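Local coordinates for alpha-actinin-like protein 1 (Schizosaccharomyces pombe, PDB 5BVR) that binds and laterally associates with actin filaments and takes part in actin-ring formation, cytokinesis and septation, here represented by its actin-binding domain of two calponin-homology domains, at residues 126-131 with 219-224; 159-164 with 189-194. All blocks are in the same frame, centred on the assembly; numbering follows the deposited sequence.

Contact 1: residues 126-131 with 219-224; sequences TAKEGL and SIMTYV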
ATOM      1  N   THR A 126       0.448  -8.935  15.294  1.00 19.52           N
ATOM      2  CA  THR A 126      -0.366  -8.008  14.508  1.00 19.58           C
ATOM      3  C   THR A 126       0.499  -7.059  13.714  1.00 18.86           C
ATOM      4  O   THR A 126       1.707  -6.935  13.951  1.00 18.32           O
ATOM      5  CB  THR A 126      -1.320  -7.175  15.382  1.00 20.68           C
ATOM      6  OG1 THR A 126      -0.556  -6.344  16.252  1.00 23.55           O
ATOM      7  CG2 THR A 126      -2.216  -8.061  16.210  1.00 23.85           C
ATOM      8  N   ALA A 127      -0.139  -6.356  12.788  1.00 17.54           N
ATOM      9  CA  ALA A 127       0.515  -5.283  12.050  1.00 15.50           C
ATOM     10  C   ALA A 127       1.775  -5.760  11.316  1.00 18.13           C
ATOM     11  O   ALA A 127       1.764  -6.829  10.705  1.00 16.41           O
ATOM     12  CB  ALA A 127       0.800  -4.102  12.990  1.00 17.94           C
ATOM     13  N   LYS A 128       2.863  -4.992  11.376  1.00 17.26           N
ATOM     14  CA  LYS A 128       4.048  -5.338  10.600  1.00 16.22           C
ATOM     15  C   LYS A 128       4.575  -6.727  10.982  1.00 16.38           C
ATOM     16  O   LYS A 128       4.900  -7.526  10.112  1.00 16.90           O
ATOM     17  CB  LYS A 128       5.132  -4.285  10.786  1.00 16.43           C
ATOM     18  CG  LYS A 128       6.392  -4.583  10.017  1.00 17.60           C
ATOM     19  CD  LYS A 128       7.392  -3.446  10.209  1.00 19.04           C
ATOM     20  CE  LYS A 128       8.578  -3.610   9.310  1.00 19.98           C
ATOM     21  NZ  LYS A 128       9.504  -2.453   9.508  1.00 21.09           N
ATOM     22  N   GLU A 129       4.631  -6.999  12.284  1.00 17.87           N
ATOM     23  CA  GLU A 129       5.139  -8.287  12.780  1.00 17.52           C
ATOM     24  C   GLU A 129       4.277  -9.412  12.256  1.00 18.58           C
ATOM     25  O   GLU A 129       4.769 -10.475  11.878  1.00 17.41           O
ATOM     26  CB  GLU A 129       5.072  -8.319  14.305  1.00 23.07           C
ATOM     27  CG  GLU A 129       6.128  -7.518  14.985  1.00 29.70           C
ATOM     28  CD  GLU A 129       6.168  -7.745  16.483  1.00 22.29           C
ATOM     29  OE1 GLU A 129       5.170  -8.251  17.067  1.00 24.45           O
ATOM     30  OE2 GLU A 129       7.204  -7.409  17.079  1.00 36.32           O
ATOM     31  N   GLY A 130       2.967  -9.196  12.302  1.00 17.10           N
ATOM     32  CA  GLY A 130       2.015 -10.160  11.815  1.00 15.52           C
ATOM     33  C   GLY A 130       2.155 -10.462  10.354  1.00 16.81           C
ATOM     34  O   GLY A 130       2.147 -11.625   9.943  1.00 16.57           O
ATOM     35  N   LEU A 131       2.302  -9.405   9.562  1.00 15.01           N
ATOM     36  CA  LEU A 131       2.449  -9.579   8.131  1.00 12.98           C
ATOM     37  C   LEU A 131       3.742 -10.316   7.801  1.00 16.35           C
ATOM     38  O   LEU A 131       3.744 -11.219   6.967  1.00 15.79           O
ATOM     39  CB  LEU A 131       2.393  -8.219   7.443  1.00 14.27           C
ATOM     40  CG  LEU A 131       2.519  -8.286   5.917  1.00 16.21           C
ATOM     41  CD1 LEU A 131       1.406  -9.129   5.285  1.00 16.12           C
ATOM     42  CD2 LEU A 131       2.529  -6.887   5.316  1.00 15.79           C
ATOM     43  N   SER A 219       6.823   0.850   0.504  1.00 13.71           N
ATOM     44  CA  SER A 219       6.189   0.453  -0.730  1.00 14.65           C
ATOM     45  C   SER A 219       5.971  -1.066  -0.797  1.00 14.42           C
ATOM     46  O   SER A 219       4.905  -1.560  -1.176  1.00 14.39           O
ATOM     47  CB  SER A 219       6.999   0.925  -1.928  1.00 15.47           C
ATOM     48  OG  SER A 219       7.094   2.328  -1.937  1.00 16.10           O
ATOM     49  N   ILE A 220       7.007  -1.818  -0.470  1.00 14.15           N
ATOM     50  CA  ILE A 220       6.911  -3.263  -0.487  1.00 12.65           C
ATOM     51  C   ILE A 220       5.846  -3.717   0.499  1.00 13.68           C
ATOM     52  O   ILE A 220       4.999  -4.555   0.165  1.00 13.65           O
ATOM     53  CB  ILE A 220       8.283  -3.951  -0.263  1.00 13.38           C
ATOM     54  CG1 ILE A 220       9.142  -3.738  -1.506  1.00 17.01           C
ATOM     55  CG2 ILE A 220       8.113  -5.428   0.065  1.00 16.24           C
ATOM     56  CD1 ILE A 220      10.591  -4.131  -1.303  1.00 16.25           C
ATOM     57  N   MET A 221       5.881  -3.200   1.723  1.00 13.94           N
ATOM     58  CA  MET A 221       4.876  -3.559   2.712  1.00 14.13           C
ATOM     59  C   MET A 221       3.461  -3.282   2.213  1.00 14.67           C
ATOM     60  O   MET A 221       2.555  -4.085   2.420  1.00 14.87           O
ATOM     61  CB  MET A 221       5.085  -2.789   3.987  1.00 15.58           C
ATOM     62  CG  MET A 221       6.311  -3.216   4.791  1.00 17.56           C
ATOM     63  SD  MET A 221       6.553  -2.244   6.291  1.00 20.29           S
ATOM     64  CE  MET A 221       5.019  -2.694   7.090  1.00 17.83           C
ATOM     65  N   THR A 222       3.273  -2.135   1.597  1.00 13.17           N
ATOM     66  CA  THR A 222       1.953  -1.765   1.095  1.00 13.89           C
ATOM     67  C   THR A 222       1.447  -2.808   0.099  1.00 14.50           C
ATOM     68  O   THR A 222       0.264  -3.200   0.142  1.00 16.30           O
ATOM     69  CB  THR A 222       1.974  -0.374   0.435  1.00 14.48           C
ATOM     70  OG1 THR A 222       2.416   0.588   1.397  1.00 15.83           O
ATOM     71  CG2 THR A 222       0.588   0.050  -0.061  1.00 15.02           C
ATOM     72  N   TYR A 223       2.314  -3.239  -0.819  1.00 13.63           N
ATOM     73  CA  TYR A 223       1.954  -4.185  -1.852  1.00 14.90           C
ATOM     74  C   TYR A 223       1.753  -5.609  -1.261  1.00 13.45           C
ATOM     75  O   TYR A 223       0.746  -6.273  -1.547  1.00 14.39           O
ATOM     76  CB  TYR A 223       3.004  -4.173  -2.977  1.00 14.16           C
ATOM     77  CG  TYR A 223       2.699  -5.139  -4.096  1.00 14.44           C
ATOM     78  CD1 TYR A 223       1.530  -5.060  -4.834  1.00 14.98           C
ATOM     79  CD2 TYR A 223       3.600  -6.117  -4.439  1.00 14.49           C
ATOM     80  CE1 TYR A 223       1.257  -5.974  -5.859  1.00 15.94           C
ATOM     81  CE2 TYR A 223       3.337  -7.028  -5.461  1.00 16.03           C
ATOM     82  CZ  TYR A 223       2.183  -6.951  -6.167  1.00 16.26           C
ATOM     83  OH  TYR A 223       1.913  -7.859  -7.162  1.00 16.77           O
ATOM     84  N   VAL A 224       2.672  -6.052  -0.412  1.00 13.41           N
ATOM     85  CA  VAL A 224       2.576  -7.382   0.173  1.00 13.77           C
ATOM     86  C   VAL A 224       1.303  -7.483   1.024  1.00 14.79           C
ATOM     87  O   VAL A 224       0.658  -8.545   1.059  1.00 14.04           O
ATOM     88  CB  VAL A 224       3.819  -7.699   1.000  1.00 13.31           C
ATOM     89  CG1 VAL A 224       3.612  -8.964   1.840  1.00 16.22           C
ATOM     90  CG2 VAL A 224       5.019  -7.860   0.084  1.00 16.20           C
TER
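Val224, which meets Leu131 across this helix pair, is held in place by the shortest polar bond here, a backbone one from Val224 N to Ile220 O (2.8 Å). On the facing helix Leu131 N is tied in the same way to Ala127 O (2.9 Å). The side chains between these backbones meet through carbon and sulfur. With chi1 at -179°, the Leu131 side chain swings away from its own backbone nitrogen and extends toward the other helix, where CD1 lies against Val224 CG1 at 4.1 Å and CD2 comes 4.0 Å from the carbonyl oxygen Met221 O. Farther along, Lys128 and Met221 cross at about a right angle. The lysine chain is fully extended, whereas Met221 bends at chi3 (62°), bringing its terminal CE to 3.7 Å from Lys128 CG while SD lies 3.9 Å from Lys128 CE. The ammonium end continues past the thioether to a salt bridge with Glu217. Met221 also packs on Phe151 and on Trp109 and Ile117 of helix 101-117. With an alanine here the thioether arm is gone, which would probably open a gap beside these residues and leave the lysine methylenes without their support. Steeply inclined at 65°, with axes 11.6 Å apart, the short segments join the first and last long helices of the second calponin-homology domain, part of that fold's all-helical core.

Contact 2: residues 159-164 with 189-194; sequences LAFCAL and LAFDIA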
ATOM      1  N   LEU A 159      11.344 -14.341  -6.136  1.00 16.10           N
ATOM      2  CA  LEU A 159      10.927 -15.699  -5.772  1.00 15.53           C
ATOM      3  C   LEU A 159       9.916 -15.705  -4.646  1.00 16.80           C
ATOM      4  O   LEU A 159       9.010 -16.558  -4.650  1.00 16.03           O
ATOM      5  CB  LEU A 159      12.110 -16.584  -5.402  1.00 17.06           C
ATOM      6  CG  LEU A 159      13.007 -16.964  -6.574  1.00 19.81           C
ATOM      7  CD1 LEU A 159      14.235 -17.747  -6.073  1.00 24.03           C
ATOM      8  CD2 LEU A 159      12.249 -17.760  -7.628  1.00 24.75           C
ATOM      9  N   ALA A 160      10.055 -14.810  -3.672  1.00 14.74           N
ATOM     10  CA  ALA A 160       9.086 -14.800  -2.568  1.00 14.31           C
ATOM     11  C   ALA A 160       7.664 -14.521  -3.083  1.00 16.37           C
ATOM     12  O   ALA A 160       6.704 -15.165  -2.650  1.00 15.96           O
ATOM     13  CB  ALA A 160       9.472 -13.809  -1.475  1.00 16.86           C
ATOM     14  N   PHE A 161       7.520 -13.558  -4.000  1.00 14.55           N
ATOM     15  CA  PHE A 161       6.224 -13.278  -4.602  1.00 14.98           C
ATOM     16  C   PHE A 161       5.710 -14.520  -5.326  1.00 16.13           C
ATOM     17  O   PHE A 161       4.539 -14.884  -5.171  1.00 17.32           O
ATOM     18  CB  PHE A 161       6.258 -12.102  -5.581  1.00 15.60           C
ATOM     19  CG  PHE A 161       6.437 -10.761  -4.923  1.00 14.76           C
ATOM     20  CD1 PHE A 161       5.461 -10.239  -4.105  1.00 16.56           C
ATOM     21  CD2 PHE A 161       7.568 -10.003  -5.166  1.00 18.30           C
ATOM     22  CE1 PHE A 161       5.602  -8.979  -3.512  1.00 17.22           C
ATOM     23  CE2 PHE A 161       7.704  -8.727  -4.581  1.00 16.59           C
ATOM     24  CZ  PHE A 161       6.724  -8.245  -3.748  1.00 16.47           C
ATOM     25  N   CYS A 162       6.572 -15.163  -6.107  1.00 15.89           N
ATOM     26  CA  CYS A 162       6.155 -16.361  -6.839  1.00 15.83           C
ATOM     27  C   CYS A 162       5.756 -17.486  -5.898  1.00 17.89           C
ATOM     28  O   CYS A 162       4.767 -18.186  -6.155  1.00 19.01           O
ATOM     29  CB  CYS A 162       7.240 -16.854  -7.787  1.00 20.75           C
ATOM     30  SG  CYS A 162       7.502 -15.777  -9.231  1.00 18.67           S
ATOM     31  N   ALA A 163       6.492 -17.653  -4.800  1.00 17.37           N
ATOM     32  CA  ALA A 163       6.212 -18.730  -3.850  1.00 18.48           C
ATOM     33  C   ALA A 163       4.885 -18.470  -3.155  1.00 17.60           C
ATOM     34  O   ALA A 163       4.107 -19.410  -2.937  1.00 17.90           O
ATOM     35  CB  ALA A 163       7.313 -18.843  -2.834  1.00 18.42           C
ATOM     36  N   LEU A 164       4.612 -17.213  -2.798  1.00 15.16           N
ATOM     37  CA  LEU A 164       3.340 -16.901  -2.150  1.00 15.08           C
ATOM     38  C   LEU A 164       2.180 -17.294  -3.040  1.00 19.73           C
ATOM     39  O   LEU A 164       1.211 -17.868  -2.575  1.00 18.86           O
ATOM     40  CB  LEU A 164       3.261 -15.415  -1.820  1.00 15.18           C
ATOM     41  CG  LEU A 164       3.956 -14.935  -0.554  1.00 16.84           C
ATOM     42  CD1 LEU A 164       3.833 -13.412  -0.457  1.00 19.45           C
ATOM     43  CD2 LEU A 164       3.390 -15.568   0.691  1.00 20.30           C
ATOM     44  N   LEU A 189       6.078 -12.121 -13.834  1.00 20.83           N
ATOM     45  CA  LEU A 189       5.098 -13.211 -13.801  1.00 21.15           C
ATOM     46  C   LEU A 189       4.205 -13.107 -12.557  1.00 21.67           C
ATOM     47  O   LEU A 189       2.968 -13.124 -12.660  1.00 21.27           O
ATOM     48  CB  LEU A 189       5.823 -14.562 -13.829  1.00 25.45           C
ATOM     49  CG  LEU A 189       4.924 -15.789 -13.909  1.00 28.03           C
ATOM     50  CD1 LEU A 189       4.240 -15.879 -15.262  1.00 29.92           C
ATOM     51  CD2 LEU A 189       5.744 -17.045 -13.620  1.00 34.43           C
ATOM     52  N   ALA A 190       4.833 -12.983 -11.393  1.00 18.81           N
ATOM     53  CA  ALA A 190       4.084 -12.887 -10.147  1.00 19.25           C
ATOM     54  C   ALA A 190       3.152 -11.682 -10.167  1.00 19.74           C
ATOM     55  O   ALA A 190       1.972 -11.812  -9.837  1.00 19.14           O
ATOM     56  CB  ALA A 190       5.024 -12.809  -8.959  1.00 18.28           C
ATOM     57  N   PHE A 191       3.654 -10.508 -10.525  1.00 18.76           N
ATOM     58  CA  PHE A 191       2.821  -9.316 -10.506  1.00 19.57           C
ATOM     59  C   PHE A 191       1.642  -9.475 -11.462  1.00 19.39           C
ATOM     60  O   PHE A 191       0.532  -9.040 -11.138  1.00 19.80           O
ATOM     61  CB  PHE A 191       3.625  -8.072 -10.879  1.00 18.80           C
ATOM     62  CG  PHE A 191       4.637  -7.646  -9.845  1.00 16.13           C
ATOM     63  CD1 PHE A 191       4.892  -8.394  -8.693  1.00 14.99           C
ATOM     64  CD2 PHE A 191       5.329  -6.458 -10.024  1.00 16.88           C
ATOM     65  CE1 PHE A 191       5.842  -7.938  -7.754  1.00 16.99           C
ATOM     66  CE2 PHE A 191       6.259  -6.028  -9.104  1.00 18.56           C
ATOM     67  CZ  PHE A 191       6.502  -6.766  -7.970  1.00 17.65           C
ATOM     68  N   ASP A 192       1.884 -10.085 -12.621  1.00 19.75           N
ATOM     69  CA  ASP A 192       0.837 -10.271 -13.635  1.00 22.26           C
ATOM     70  C   ASP A 192      -0.226 -11.260 -13.157  1.00 21.83           C
ATOM     71  O   ASP A 192      -1.428 -11.009 -13.269  1.00 21.70           O
ATOM     72  CB  ASP A 192       1.446 -10.804 -14.933  1.00 25.55           C
ATOM     73  CG  ASP A 192       2.231  -9.768 -15.700  1.00 28.59           C
ATOM     74  OD1 ASP A 192       2.137  -8.569 -15.378  1.00 32.94           O
ATOM     75  OD2 ASP A 192       2.948 -10.171 -16.655  1.00 31.32           O
ATOM     76  N   ILE A 193       0.210 -12.386 -12.626  1.00 23.04           N
ATOM     77  CA  ILE A 193      -0.723 -13.393 -12.147  1.00 21.30           C
ATOM     78  C   ILE A 193      -1.531 -12.869 -10.959  1.00 22.14           C
ATOM     79  O   ILE A 193      -2.753 -13.040 -10.915  1.00 20.69           O
ATOM     80  CB  ILE A 193      -0.001 -14.682 -11.784  1.00 22.97           C
ATOM     81  CG1 ILE A 193       0.553 -15.335 -13.051  1.00 23.42           C
ATOM     82  CG2 ILE A 193      -0.935 -15.641 -11.076  1.00 21.65           C
ATOM     83  CD1 ILE A 193       1.483 -16.497 -12.774  1.00 25.40           C
ATOM     84  N   ALA A 194      -0.865 -12.232 -10.001  1.00 18.30           N
ATOM     85  CA  ALA A 194      -1.548 -11.606  -8.863  1.00 17.77           C
ATOM     86  C   ALA A 194      -2.660 -10.676  -9.327  1.00 22.40           C
ATOM     87  O   ALA A 194      -3.784 -10.706  -8.814  1.00 20.49           O
ATOM     88  CB  ALA A 194      -0.546 -10.842  -8.017  1.00 19.47           C
TER
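Phe161 and Phe191 meet in a T-shaped pair inside the helical core of the second calponin-homology domain, where helix 159-168 runs alongside helix 183-198. The two short segments lie at 36° to each other and their axes approach to 9.0 Å, a spacing consistent with the small Ala190 at the interface.

The aromatic interaction is edge-to-face. Ring centroids lie 5.2 Å apart, with planes at 81°, so Phe191 presents its rim to the face of Phe161. The CE1 corner does most of this work, standing over the Phe161 ring nearer its rim than its middle, closest to Phe161 CD2 at 3.7 Å; CZ comes nearest to the neighbouring Phe161 CE2. In Phe191 the first torsion sets CG anti to the carbonyl carbon (chi1 -70°), and a second torsion near zero turns the CE1 side of the ring toward its partner. Tyr223, from helix 217-234, adds its ring to both phenylalanines, and Trp155 meets Phe161 as well, making the pair part of a larger aromatic cluster.

The aliphatic and sulfur contacts gather on Ala190. Its methyl points at the other helix, and the CA atoms of Cys162 and Ala190 lie 5.2 Å apart. This one carbon, Ala190 CB, touches Phe161 CB at 3.7 Å and Cys162 SG at 3.9 Å.

How the contacts relate
Both contacts belong to the second calponin-homology domain, yet they illustrate how chemistry follows position within a compact helical fold. Contact 2 is buried throughout and draws its cohesion from aromatic rings and an alanine methyl, which probably helps the helices to approach. Contact 1 is also largely buried but reaches the surface at its lysine, and pairs a thioether with an aliphatic chain between more widely spaced, more steeply crossed helices. They share no segment, but they touch directly: Tyr223 CE2 lies 3.6 Å from Phe161 CE1, and Val224 CG2 also reaches that ring. Helix 217-234 thus serves both, meeting helix 127-138 in one contact and packing against the aromatic pair of the other.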